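Rho GTPase-activating protein 5 (Homo sapiens, PDB 5U4V) probably speeds GTP hydrolysis by Rho-family GTPases through its GAP activity, the fragment here being a pseudoGTPase domain probably without GTPase activity of its own. Local coordinates at residues 73-78 / 125-130; 110-115 / 160-165. One frame throughout, in Å; residues are numbered along the deposited sequence.

Interaction 1: residues 73-78 / 125-130; sequences CVFNSI and PILRHQ
L127 carries most of the contact between helical segment 125-130 and segment 73-78, pushing one branched side chain into the bend where the strand gives way to a new helix. Its CG lies beside the backbone N and anti to the carbonyl carbon (chi1 -72°), and from there its two methyls diverge, one to S77 and the other to N76. L127 CD2 rests against the backbone, 3.3 Å from S77 C and 3.7 Å from I78 N. The same methyl meets the F75 ring at its edge, near the ring plane, with L127 CD2 4.3 Å from F75 CD2. The other branch ends beside the preceding carbonyl, L127 CD1 lying 4.1 Å from N76 O. All these contacts are van der Waals, and they come from one residue of the helix. R128, next along, points away from the bend, and its NH1 forms a salt bridge with D144 OD2. Q130 gives H129 ND1 a weak hydrogen bond and touches L81. S77, the N-cap of helix 78-96, bonds through its OG to S80 OG. The contact thus lies at the C-terminal end of strand 69-75, where helices 78-96 and 124-138 meet and F75 packs on both F142 and L113.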
loop_
_atom_site.group_PDB
_atom_site.type_symbol
_atom_site.label_atom_id
_atom_site.label_comp_id
_atom_site.label_asym_id
_atom_site.label_seq_id
_atom_site.Cartn_x
_atom_site.Cartn_y
_atom_site.Cartn_z
ATOM N N CYS A 73 -1.270 -0.394 -1.965
ATOM C CA CYS A 73 -1.671 -0.926 -3.258
ATOM C C CYS A 73 -0.449 -1.347 -4.045
ATOM O O CYS A 73 0.401 -0.527 -4.393
ATOM C CB CYS A 73 -2.507 0.100 -4.038
ATOM S SG CYS A 73 -3.859 0.849 -3.092
ATOM N N VAL A 74 -0.373 -2.636 -4.319
ATOM C CA VAL A 74 0.802 -3.301 -4.881
ATOM C C VAL A 74 0.407 -3.821 -6.264
ATOM O O VAL A 74 -0.687 -4.315 -6.474
ATOM C CB VAL A 74 1.261 -4.508 -4.000
ATOM C CG1 VAL A 74 2.628 -5.052 -4.389
ATOM C CG2 VAL A 74 1.230 -4.144 -2.557
ATOM N N PHE A 75 1.329 -3.688 -7.200
ATOM C CA PHE A 75 1.168 -4.150 -8.570
ATOM C C PHE A 75 2.567 -4.435 -9.122
ATOM O O PHE A 75 3.568 -3.836 -8.655
ATOM C CB PHE A 75 0.447 -3.086 -9.419
ATOM C CG PHE A 75 1.198 -1.796 -9.547
ATOM C CD1 PHE A 75 1.219 -0.875 -8.497
ATOM C CD2 PHE A 75 1.974 -1.523 -10.706
ATOM C CE1 PHE A 75 1.962 0.285 -8.621
ATOM C CE2 PHE A 75 2.700 -0.363 -10.793
ATOM C CZ PHE A 75 2.680 0.543 -9.772
ATOM N N ASN A 76 2.635 -5.358 -10.085
ATOM C CA ASN A 76 3.888 -5.728 -10.715
ATOM C C ASN A 76 3.799 -5.870 -12.248
ATOM O O ASN A 76 4.691 -6.429 -12.894
ATOM C CB ASN A 76 4.449 -7.001 -10.065
ATOM C CG ASN A 76 3.616 -8.207 -10.322
ATOM O OD1 ASN A 76 2.509 -8.113 -10.842
ATOM N ND2 ASN A 76 4.149 -9.372 -9.958
ATOM N N SER A 77 2.707 -5.395 -12.823
ATOM C CA SER A 77 2.496 -5.521 -14.263
ATOM C C SER A 77 1.354 -4.639 -14.689
ATOM O O SER A 77 0.720 -3.967 -13.859
ATOM C CB SER A 77 2.249 -6.980 -14.640
ATOM O OG SER A 77 1.074 -7.445 -14.008
ATOM N N ILE A 78 1.104 -4.625 -15.991
ATOM C CA ILE A 78 0.004 -3.833 -16.549
ATOM C C ILE A 78 -1.318 -4.322 -15.990
ATOM O O ILE A 78 -2.181 -3.520 -15.642
ATOM C CB ILE A 78 0.030 -3.871 -18.082
ATOM C CG1 ILE A 78 1.315 -3.195 -18.581
ATOM C CG2 ILE A 78 -1.181 -3.165 -18.674
ATOM C CD1 ILE A 78 1.628 -3.412 -20.052
ATOM N N PRO A 125 9.811 1.016 -17.473
ATOM C CA PRO A 125 9.499 2.433 -17.495
ATOM C C PRO A 125 8.021 2.783 -17.630
ATOM O O PRO A 125 7.603 3.802 -17.092
ATOM C CB PRO A 125 10.238 2.922 -18.739
ATOM C CG PRO A 125 11.380 1.977 -18.925
ATOM C CD PRO A 125 11.090 0.734 -18.152
ATOM N N ILE A 126 7.247 1.972 -18.350
ATOM C CA ILE A 126 5.840 2.267 -18.533
ATOM C C ILE A 126 5.040 2.039 -17.253
ATOM O O ILE A 126 4.130 2.812 -16.949
ATOM C CB ILE A 126 5.242 1.532 -19.759
ATOM C CG1 ILE A 126 3.982 2.266 -20.211
ATOM C CG2 ILE A 126 5.003 0.040 -19.477
ATOM C CD1 ILE A 126 3.678 2.091 -21.681
ATOM N N LEU A 127 5.398 0.998 -16.501
ATOM C CA LEU A 127 4.822 0.771 -15.189
ATOM C C LEU A 127 4.973 2.013 -14.308
ATOM O O LEU A 127 3.968 2.541 -13.795
ATOM C CB LEU A 127 5.412 -0.493 -14.548
ATOM C CG LEU A 127 4.978 -1.837 -15.137
ATOM C CD1 LEU A 127 5.945 -2.977 -14.808
ATOM C CD2 LEU A 127 3.562 -2.174 -14.679
ATOM N N ARG A 128 6.206 2.501 -14.169
ATOM C CA ARG A 128 6.497 3.651 -13.287
ATOM C C ARG A 128 5.704 4.875 -13.714
ATOM O O ARG A 128 5.120 5.549 -12.867
ATOM C CB ARG A 128 7.981 4.014 -13.267
ATOM C CG ARG A 128 8.801 3.293 -12.204
ATOM C CD ARG A 128 9.967 4.144 -11.653
ATOM N NE ARG A 128 9.490 5.221 -10.771
ATOM C CZ ARG A 128 10.233 5.946 -9.933
ATOM N NH1 ARG A 128 11.547 5.764 -9.836
ATOM N NH2 ARG A 128 9.644 6.871 -9.184
ATOM N N HIS A 129 5.667 5.145 -15.029
ATOM C CA HIS A 129 4.962 6.316 -15.515
ATOM C C HIS A 129 3.451 6.251 -15.252
ATOM O O HIS A 129 2.852 7.237 -14.794
ATOM C CB HIS A 129 5.238 6.535 -16.992
ATOM C CG HIS A 129 4.630 7.787 -17.533
ATOM N ND1 HIS A 129 3.367 7.815 -18.087
ATOM C CD2 HIS A 129 5.104 9.056 -17.600
ATOM C CE1 HIS A 129 3.099 9.046 -18.485
ATOM N NE2 HIS A 129 4.130 9.820 -18.193
ATOM N N GLN A 130 2.828 5.118 -15.536
ATOM C CA GLN A 130 1.397 5.009 -15.298
ATOM C C GLN A 130 1.067 4.919 -13.816
ATOM O O GLN A 130 0.043 5.467 -13.360
ATOM C CB GLN A 130 0.793 3.841 -16.086
ATOM C CG GLN A 130 0.928 3.955 -17.600
ATOM C CD GLN A 130 -0.000 4.980 -18.218
ATOM O OE1 GLN A 130 -1.215 4.769 -18.310
ATOM N NE2 GLN A 130 0.568 6.092 -18.661
#

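Interaction 2: residues 110-115 / 160-165; sequences TLILAN and KQALRG
Strand 110-114 and helix segment 160-165 run nearly antiparallel, with 167° between their N-to-C directions, and their axes approach to 8.9 Å. T110 and A162 have the closest CA atoms, 6.7 Å apart, and contact is confined to T110 and I112 on the strand. A162 is the central residue on the helix: its CB points at the strand and meets the end of I112, with I112 CD1 3.8 Å and I112 CG1 4.1 Å from A162 CB. In I112, CG1 stands anti to the carbonyl carbon (chi1 -64°), extending the longer branch toward the alanine. T110 also faces the helix, but more loosely; its CG2 is 4.1 Å from A162 O, and its OG1 is 4.1 Å from G165 C. The small size of A162 and the lack of a side chain at G165 are consistent with the close approach of helix and strand. Elsewhere on the helix, the CB of L163 points away from segment 110-115, and its side chain touches F72 of strand 69-75; R164 NH2 reaches D39 OD1 in a salt bridge. The packing places C-terminal helix 156-173 over one face of the sheet at strand 109-114, while L111 and L113 point off the other face toward helix 124-138.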
loop_
_atom_site.group_PDB
_atom_site.type_symbol
_atom_site.label_atom_id
_atom_site.label_comp_id
_atom_site.label_asym_id
_atom_site.label_seq_id
_atom_site.Cartn_x
_atom_site.Cartn_y
_atom_site.Cartn_z
ATOM N N THR A 110 -1.052 4.236 -0.552
ATOM C CA THR A 110 0.335 4.270 -1.008
ATOM C C THR A 110 0.459 3.197 -2.068
ATOM O O THR A 110 -0.021 2.047 -1.871
ATOM C CB THR A 110 1.370 4.022 0.133
ATOM O OG1 THR A 110 1.292 5.096 1.069
ATOM C CG2 THR A 110 2.860 3.942 -0.423
ATOM N N LEU A 111 1.048 3.572 -3.194
ATOM C CA LEU A 111 1.189 2.662 -4.307
ATOM C C LEU A 111 2.546 2.017 -4.263
ATOM O O LEU A 111 3.542 2.704 -4.263
ATOM C CB LEU A 111 0.963 3.363 -5.669
ATOM C CG LEU A 111 -0.430 3.955 -5.897
ATOM C CD1 LEU A 111 -0.452 4.746 -7.209
ATOM C CD2 LEU A 111 -1.535 2.895 -5.899
ATOM N N ILE A 112 2.562 0.687 -4.344
ATOM C CA ILE A 112 3.789 -0.026 -4.323
ATOM C C ILE A 112 4.045 -0.784 -5.585
ATOM O O ILE A 112 3.339 -1.718 -5.866
ATOM C CB ILE A 112 3.908 -0.961 -3.111
ATOM C CG1 ILE A 112 3.925 -0.125 -1.822
ATOM C CG2 ILE A 112 5.182 -1.780 -3.192
ATOM C CD1 ILE A 112 3.600 -0.952 -0.602
ATOM N N LEU A 113 5.102 -0.416 -6.316
ATOM C CA LEU A 113 5.518 -1.225 -7.413
ATOM C C LEU A 113 6.578 -2.229 -6.967
ATOM O O LEU A 113 7.689 -1.852 -6.585
ATOM C CB LEU A 113 6.007 -0.354 -8.565
ATOM C CG LEU A 113 6.709 -1.036 -9.737
ATOM C CD1 LEU A 113 5.826 -2.036 -10.480
ATOM C CD2 LEU A 113 7.204 0.041 -10.697
ATOM N N ALA A 114 6.210 -3.505 -7.041
ATOM C CA ALA A 114 7.081 -4.643 -6.753
ATOM C C ALA A 114 7.823 -5.200 -7.986
ATOM O O ALA A 114 7.216 -5.407 -9.040
ATOM C CB ALA A 114 6.263 -5.750 -6.128
ATOM N N ASN A 115 9.124 -5.460 -7.845
ATOM C CA ASN A 115 9.885 -6.182 -8.885
ATOM C C ASN A 115 9.705 -7.685 -8.750
ATOM O O ASN A 115 8.593 -8.206 -8.883
ATOM C CB ASN A 115 11.379 -5.822 -8.866
ATOM C CG ASN A 115 11.647 -4.375 -9.280
ATOM O OD1 ASN A 115 12.253 -3.589 -8.537
ATOM N ND2 ASN A 115 11.181 -4.012 -10.466
ATOM N N LYS A 160 9.797 -0.147 4.463
ATOM C CA LYS A 160 9.821 0.846 5.515
ATOM C C LYS A 160 9.393 2.202 5.016
ATOM O O LYS A 160 8.636 2.866 5.705
ATOM C CB LYS A 160 11.203 0.896 6.175
ATOM C CG LYS A 160 11.431 -0.259 7.118
ATOM C CD LYS A 160 12.929 -0.442 7.436
ATOM C CE LYS A 160 13.171 -1.669 8.306
ATOM N NZ LYS A 160 14.501 -2.286 8.062
ATOM N N GLN A 161 9.876 2.593 3.824
ATOM C CA GLN A 161 9.506 3.851 3.229
ATOM C C GLN A 161 8.012 3.879 2.979
ATOM O O GLN A 161 7.339 4.851 3.307
ATOM C CB GLN A 161 10.246 4.074 1.904
ATOM C CG GLN A 161 11.712 4.445 2.018
ATOM C CD GLN A 161 12.389 4.527 0.633
ATOM O OE1 GLN A 161 11.719 4.504 -0.422
ATOM N NE2 GLN A 161 13.734 4.643 0.623
ATOM N N ALA A 162 7.524 2.801 2.376
ATOM C CA ALA A 162 6.093 2.611 2.098
ATOM C C ALA A 162 5.290 2.712 3.376
ATOM O O ALA A 162 4.213 3.329 3.395
ATOM C CB ALA A 162 5.862 1.246 1.464
ATOM N N LEU A 163 5.825 2.090 4.426
ATOM C CA LEU A 163 5.179 2.078 5.731
ATOM C C LEU A 163 5.156 3.460 6.349
ATOM O O LEU A 163 4.110 3.890 6.856
ATOM C CB LEU A 163 5.855 1.103 6.656
ATOM C CG LEU A 163 5.418 -0.347 6.461
ATOM C CD1 LEU A 163 6.372 -1.245 7.272
ATOM C CD2 LEU A 163 3.940 -0.551 6.876
ATOM N N ARG A 164 6.276 4.184 6.258
ATOM C CA ARG A 164 6.270 5.515 6.785
ATOM C C ARG A 164 5.446 6.462 5.935
ATOM O O ARG A 164 4.887 7.433 6.439
ATOM C CB ARG A 164 7.667 6.005 7.077
ATOM C CG ARG A 164 8.548 6.219 5.883
ATOM C CD ARG A 164 9.827 6.908 6.335
ATOM N NE ARG A 164 10.644 6.060 7.175
ATOM C CZ ARG A 164 11.596 5.252 6.739
ATOM N NH1 ARG A 164 11.884 5.162 5.455
ATOM N NH2 ARG A 164 12.309 4.548 7.620
ATOM N N GLY A 165 5.312 6.134 4.650
ATOM C CA GLY A 165 4.360 6.817 3.801
ATOM C C GLY A 165 2.958 6.829 4.435
ATOM O O GLY A 165 2.437 7.910 4.780
#

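How the interactions relate
Interactions 1 and 2 are centred 13 Å apart and share the core of one sheet, where strands 69-75 and 109-114 run parallel as neighbours. Two probable backbone hydrogen bonds join them directly: C73 N to T110 O at 2.7 Å, and C73 O to I112 N. Interaction 1 packs helix 124-138 at the C-terminal end of the first strand, and interaction 2 sets helix 156-173 against the second, on the other face. Side chains alternating along 109-114 serve both layers, a helix-sheet-helix build as in Ras-like G domains. N115 opens an NQRD sequence that probably corresponds to the nucleotide-recognising NKxD motif of active GTPases, although the residues just after N115 are not modelled, so its geometry cannot be judged.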